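Sialidase B (Streptococcus pneumoniae serotype 4, PDB 4XJW) hydrolyses the glycosidic linkages that attach terminal sialic acid residues to oligosaccharides, glycoproteins and glycolipids. Local coordinates at residues T241-D246 and R429-E434; F256-N261 and A422-Q427. The protein carries 1 engineered substitution. All blocks are in the same frame, centred on the assembly; numbering follows the deposited sequence.

Past the N-terminal domain and strands 205-213 and 219-226, the chain runs through 241-246, at the end of strand 237-244, and reaches 256-261, which begins on short strand 255-256 and then turns a corner. The 160 residues that follow contain no helix and include strands 286-294 and 301-308 and the ten-stranded antiparallel sheet of 324-414. Strand 420-426 then brings 422-427 to 256-261. Interaction 2 closes the inner loop and interaction 1, through 429-434, the outer one. Both tie the four-stranded sheet holding 237-244 to the sheet holding 420-426. They also touch: Trp433 CD1 packs 3.5 Å from Ala257 CA, and Glu434 O probably accepts a hydrogen bond from Thr424 OG1.

Interaction 1 of 2, residues T241-D246 and R429-E434; sequences TSYSDD and RGESWE
Tyr243 and Thr241, two residues apart on the same side of strand 237-244, reach across to the turn at 429-434. The ring of Tyr243 meets the turn at the peptide after Gly430: its edge is presented to the carbonyl, with CE2 3.6 Å from Gly430 O and the oxygen lying near the ring plane. With CG set between its own backbone N and carbonyl carbon (chi1 52°), the ring swings out from the strand, and its hydroxyl end arrives beside the aliphatic part of Glu431, OH lying 3.5 Å from CG. The carboxylate of Glu431 is engaged elsewhere, in a salt bridge with Arg218. That guanidinium also pairs with Asp245, and so probably offsets the like charges of the two acids.

Segment 241-246 runs from the third strand of its blade into the first BNR repeat, and 429-434 lies in the second; such Asp-box repeats form the turn between the third and fourth strands of a blade in the sialidase beta-propeller. Here the turn of one blade is packed against a strand of the next. Trp433, the tryptophan that ends the second repeat's version of the Ser-X-Asp-X-Gly-X-Thr-Trp Asp-box motif, brings the NE1 side of its indole to Thr241, and NE1 donates to OG1 over 2.9 Å. The bond is fairly straight, with an N-H...O angle of 156°, and the oxygen sits 17° out of the ring plane at the indole edge. Thr241 CG2 lies well off the indole plane, packing obliquely on its NE1-CZ2 side, 3.8 Å from Trp433 CZ2.

Thr241 OG1 has a second partner, a water 2.8 Å away, which donates to Gly430 O at 2.7 Å. Gly430 has a positive phi, which suits glycine, and its backbone N is bonded to the hydroxyl of Ser426.

Interaction 2 of 2, residues F256-N261 and A422-Q427; sequences FAMKFN and AMTTSQ
Met258 carries the apolar part of this contact, against Ala422 and the methyl of Thr424. The methionine chain leaves 256-261 with CG beside its backbone N (chi1 -64°) and then runs fully extended, which delivers the terminal methyl to strand 420-426. There CE lies 4.2 Å from Ala422 CB and 3.9 Å from Thr424 CG2, so that it rests between two side chains that point to the same side of the strand.

The remaining touches are between side chain and backbone. Met258 CE comes within 3.6 Å of Ala422 O and 3.8 Å of Thr424 N, lying against the main chain at Met423. In return, Thr424 CG2 packs 3.9 Å from Ala257 O. No hydrogen bond joins the two segments; the hydroxyl of Thr424 is instead bonded to Glu434 O, across the turn of the second BNR repeat.

Ala257 and Met258 form a classic beta bulge opposite Ile239, where the chain turns a corner after strand 255-256. This buried junction lies between two propeller sheets: the bulge borders strand 237-244, while strand 420-426 runs antiparallel between 301-308 and 437-438, with Ala305 of 301-308 also touching Met258.

Interaction 1 of 2, residues T241-D246 and R429-E434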
loop_
_atom_site.group_PDB
_atom_site.type_symbol
_atom_site.label_atom_id
_atom_site.label_comp_id
_atom_site.label_asym_id
_atom_site.label_seq_id
_atom_site.Cartn_x
_atom_site.Cartn_y
_atom_site.Cartn_z
ATOM N N THR A 241 12.675 1.497 -0.326
ATOM C CA THR A 241 12.918 1.102 -1.717
ATOM C C THR A 241 13.502 -0.301 -1.810
ATOM O O THR A 241 14.141 -0.781 -0.869
ATOM C CB THR A 241 13.852 2.087 -2.490
ATOM O OG1 THR A 241 15.135 2.143 -1.864
ATOM C CG2 THR A 241 13.307 3.503 -2.507
ATOM N N SER A 242 13.271 -0.925 -2.962
ATOM C CA SER A 242 13.841 -2.226 -3.315
ATOM C C SER A 242 14.016 -2.277 -4.836
ATOM O O SER A 242 13.292 -1.609 -5.564
ATOM C CB SER A 242 12.905 -3.343 -2.831
ATOM O OG SER A 242 13.330 -4.627 -3.286
ATOM N N TYR A 243 14.988 -3.035 -5.329
ATOM C CA TYR A 243 15.185 -3.127 -6.782
ATOM C C TYR A 243 15.340 -4.579 -7.217
ATOM O O TYR A 243 15.675 -5.467 -6.410
ATOM C CB TYR A 243 16.412 -2.294 -7.257
ATOM C CG TYR A 243 17.661 -2.620 -6.487
ATOM C CD1 TYR A 243 18.446 -3.707 -6.835
ATOM C CD2 TYR A 243 18.009 -1.878 -5.360
ATOM C CE1 TYR A 243 19.582 -4.029 -6.092
ATOM C CE2 TYR A 243 19.122 -2.186 -4.615
ATOM C CZ TYR A 243 19.903 -3.262 -4.979
ATOM O OH TYR A 243 21.019 -3.566 -4.231
ATOM N N SER A 244 15.082 -4.819 -8.497
ATOM C CA SER A 244 15.262 -6.133 -9.085
ATOM C C SER A 244 16.191 -6.011 -10.283
ATOM O O SER A 244 16.020 -5.112 -11.119
ATOM C CB SER A 244 13.910 -6.705 -9.525
ATOM O OG SER A 244 14.137 -7.876 -10.303
ATOM N N ASP A 245 17.172 -6.917 -10.376
ATOM C CA ASP A 245 18.085 -6.942 -11.517
ATOM C C ASP A 245 17.777 -8.059 -12.497
ATOM O O ASP A 245 18.516 -8.254 -13.477
ATOM C CB ASP A 245 19.546 -7.035 -11.046
ATOM C CG ASP A 245 20.026 -5.749 -10.431
ATOM O OD1 ASP A 245 19.608 -4.691 -10.932
ATOM O OD2 ASP A 245 20.788 -5.794 -9.449
ATOM N N ASP A 246 16.711 -8.802 -12.245
ATOM C CA ASP A 246 16.357 -9.935 -13.083
ATOM C C ASP A 246 14.912 -9.852 -13.553
ATOM O O ASP A 246 14.175 -10.843 -13.527
ATOM C CB ASP A 246 16.646 -11.274 -12.370
ATOM C CG ASP A 246 15.979 -11.373 -11.010
ATOM O OD1 ASP A 246 15.144 -10.503 -10.673
ATOM O OD2 ASP A 246 16.293 -12.334 -10.275
ATOM N N ARG A 429 21.849 3.734 -8.282
ATOM C CA ARG A 429 20.602 3.113 -8.728
ATOM C C ARG A 429 19.822 2.450 -7.589
ATOM O O ARG A 429 19.304 1.338 -7.733
ATOM C CB ARG A 429 20.868 2.112 -9.856
ATOM C CG ARG A 429 21.613 2.723 -11.030
ATOM C CD ARG A 429 21.829 1.693 -12.136
ATOM N NE ARG A 429 22.486 2.284 -13.298
ATOM C CZ ARG A 429 23.804 2.291 -13.476
ATOM N NH1 ARG A 429 24.597 1.730 -12.569
ATOM N NH2 ARG A 429 24.327 2.850 -14.558
ATOM N N GLY A 430 19.757 3.129 -6.448
ATOM C CA GLY A 430 18.921 2.675 -5.352
ATOM C C GLY A 430 19.608 1.800 -4.318
ATOM O O GLY A 430 18.943 1.231 -3.458
ATOM N N GLU A 431 20.933 1.683 -4.378
ATOM C CA GLU A 431 21.650 0.944 -3.338
ATOM C C GLU A 431 21.844 1.767 -2.065
ATOM O O GLU A 431 21.990 1.208 -0.975
ATOM C CB GLU A 431 22.994 0.412 -3.865
ATOM C CG GLU A 431 22.825 -0.640 -4.957
ATOM C CD GLU A 431 24.029 -0.748 -5.869
ATOM O OE1 GLU A 431 25.145 -0.437 -5.404
ATOM O OE2 GLU A 431 23.860 -1.123 -7.052
ATOM N N SER A 432 21.838 3.092 -2.216
ATOM C CA SER A 432 21.751 4.019 -1.090
ATOM C C SER A 432 21.173 5.350 -1.570
ATOM O O SER A 432 21.214 5.656 -2.761
ATOM C CB SER A 432 23.119 4.238 -0.439
ATOM O OG SER A 432 23.993 4.926 -1.311
ATOM N N TRP A 433 20.661 6.138 -0.624
ATOM C CA TRP A 433 20.043 7.429 -0.907
ATOM C C TRP A 433 20.695 8.528 -0.080
ATOM O O TRP A 433 21.070 8.303 1.077
ATOM C CB TRP A 433 18.539 7.380 -0.592
ATOM C CG TRP A 433 17.794 6.408 -1.449
ATOM C CD1 TRP A 433 17.498 5.105 -1.145
ATOM C CD2 TRP A 433 17.278 6.639 -2.764
ATOM N NE1 TRP A 433 16.799 4.528 -2.181
ATOM C CE2 TRP A 433 16.659 5.446 -3.189
ATOM C CE3 TRP A 433 17.253 7.754 -3.616
ATOM C CZ2 TRP A 433 16.046 5.321 -4.451
ATOM C CZ3 TRP A 433 16.637 7.634 -4.868
ATOM C CH2 TRP A 433 16.036 6.427 -5.265
ATOM N N GLU A 434 20.827 9.706 -0.688
ATOM C CA GLU A 434 21.356 10.895 -0.031
ATOM C C GLU A 434 20.404 11.437 1.018
ATOM O O GLU A 434 19.224 11.061 1.066
ATOM C CB GLU A 434 21.590 11.997 -1.060
ATOM C CG GLU A 434 22.709 11.692 -2.057
ATOM C CD GLU A 434 24.027 11.422 -1.358
ATOM O OE1 GLU A 434 24.367 12.184 -0.428
ATOM O OE2 GLU A 434 24.709 10.447 -1.730
HETATM O O HOH W 1 16.540 0.042 -2.950
#

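Interaction 2 of 2, residues F256-N261 and A422-Q427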
loop_
_atom_site.group_PDB
_atom_site.type_symbol
_atom_site.label_atom_id
_atom_site.label_comp_id
_atom_site.label_asym_id
_atom_site.label_seq_id
_atom_site.Cartn_x
_atom_site.Cartn_y
_atom_site.Cartn_z
ATOM N N PHE A 256 15.892 2.334 3.380
ATOM C CA PHE A 256 15.127 3.580 3.435
ATOM C C PHE A 256 15.701 4.631 2.505
ATOM O O PHE A 256 16.918 4.822 2.446
ATOM C CB PHE A 256 15.060 4.169 4.856
ATOM C CG PHE A 256 14.358 3.298 5.849
ATOM C CD1 PHE A 256 13.003 3.013 5.711
ATOM C CD2 PHE A 256 15.039 2.780 6.940
ATOM C CE1 PHE A 256 12.358 2.201 6.638
ATOM C CE2 PHE A 256 14.405 1.977 7.866
ATOM C CZ PHE A 256 13.061 1.685 7.719
ATOM N N ALA A 257 14.806 5.315 1.796
ATOM C CA ALA A 257 15.143 6.499 1.017
ATOM C C ALA A 257 14.957 7.771 1.836
ATOM O O ALA A 257 15.736 8.725 1.703
ATOM C CB ALA A 257 14.319 6.564 -0.262
ATOM N N MET A 258 13.907 7.801 2.657
ATOM C CA MET A 258 13.659 8.911 3.581
ATOM C C MET A 258 13.135 8.339 4.881
ATOM O O MET A 258 12.218 7.509 4.880
ATOM C CB MET A 258 12.626 9.901 3.015
ATOM C CG MET A 258 13.060 10.612 1.742
ATOM S SD MET A 258 11.863 11.862 1.242
ATOM C CE MET A 258 12.574 12.366 -0.324
ATOM N N LYS A 259 13.709 8.781 5.994
ATOM C CA LYS A 259 13.293 8.279 7.292
ATOM C C LYS A 259 13.474 9.335 8.365
ATOM O O LYS A 259 14.312 10.241 8.239
ATOM C CB LYS A 259 14.100 7.044 7.666
ATOM C CG LYS A 259 15.533 7.380 8.027
ATOM C CD LYS A 259 16.279 6.165 8.532
ATOM C CE LYS A 259 15.466 5.493 9.608
ATOM N NZ LYS A 259 16.148 4.317 10.214
ATOM N N PHE A 260 12.662 9.215 9.411
ATOM C CA PHE A 260 12.792 10.008 10.622
ATOM C C PHE A 260 12.961 9.059 11.792
ATOM O O PHE A 260 12.518 7.907 11.738
ATOM C CB PHE A 260 11.530 10.832 10.870
ATOM C CG PHE A 260 11.431 12.074 10.042
ATOM C CD1 PHE A 260 12.477 12.986 9.995
ATOM C CD2 PHE A 260 10.274 12.347 9.321
ATOM C CE1 PHE A 260 12.364 14.161 9.251
ATOM C CE2 PHE A 260 10.163 13.513 8.570
ATOM C CZ PHE A 260 11.208 14.413 8.535
ATOM N N ASN A 261 13.587 9.548 12.860
ATOM C CA ASN A 261 13.909 8.691 13.995
ATOM C C ASN A 261 13.341 9.175 15.317
ATOM O O ASN A 261 13.723 8.678 16.390
ATOM C CB ASN A 261 15.419 8.486 14.094
ATOM C CG ASN A 261 15.950 7.608 12.976
ATOM O OD1 ASN A 261 15.368 6.566 12.662
ATOM N ND2 ASN A 261 17.033 8.035 12.353
ATOM N N ALA A 422 10.079 17.048 -0.425
ATOM C CA ALA A 422 11.532 16.899 -0.380
ATOM C C ALA A 422 11.987 15.998 -1.499
ATOM O O ALA A 422 11.189 15.239 -2.038
ATOM C CB ALA A 422 11.977 16.344 0.940
ATOM N N MET A 423 13.280 16.066 -1.805
ATOM C CA MET A 423 13.874 15.218 -2.829
ATOM C C MET A 423 15.121 14.544 -2.276
ATOM O O MET A 423 15.812 15.112 -1.428
ATOM C CB MET A 423 14.212 16.042 -4.072
ATOM C CG MET A 423 15.380 16.969 -3.920
ATOM S SD MET A 423 15.912 17.645 -5.507
ATOM C CE MET A 423 15.561 16.345 -6.620
ATOM N N THR A 424 15.380 13.318 -2.724
ATOM C CA THR A 424 16.652 12.673 -2.470
ATOM C C THR A 424 17.131 12.101 -3.791
ATOM O O THR A 424 16.342 11.970 -4.740
ATOM C CB THR A 424 16.561 11.572 -1.377
ATOM O OG1 THR A 424 17.867 11.012 -1.176
ATOM C CG2 THR A 424 15.591 10.456 -1.774
ATOM N N THR A 425 18.422 11.801 -3.860
ATOM C CA THR A 425 19.011 11.233 -5.063
ATOM C C THR A 425 19.822 10.006 -4.709
ATOM O O THR A 425 20.250 9.833 -3.571
ATOM C CB THR A 425 19.938 12.220 -5.795
ATOM O OG1 THR A 425 21.108 12.457 -5.003
ATOM C CG2 THR A 425 19.233 13.547 -6.082
ATOM N N SER A 426 20.034 9.150 -5.698
ATOM C CA SER A 426 20.906 8.005 -5.532
ATOM C C SER A 426 21.876 7.978 -6.693
ATOM O O SER A 426 21.480 8.150 -7.847
ATOM C CB SER A 426 20.121 6.698 -5.508
ATOM O OG SER A 426 21.030 5.604 -5.535
ATOM N N GLN A 427 23.144 7.750 -6.381
ATOM C CA GLN A 427 24.178 7.676 -7.400
ATOM C C GLN A 427 24.491 6.225 -7.746
ATOM O O GLN A 427 25.345 5.953 -8.594
ATOM C CB GLN A 427 25.437 8.396 -6.916
ATOM C CG GLN A 427 25.312 9.918 -6.935
ATOM C CD GLN A 427 25.864 10.571 -5.682
ATOM O OE1 GLN A 427 26.503 9.916 -4.856
ATOM N NE2 GLN A 427 25.614 11.868 -5.528
#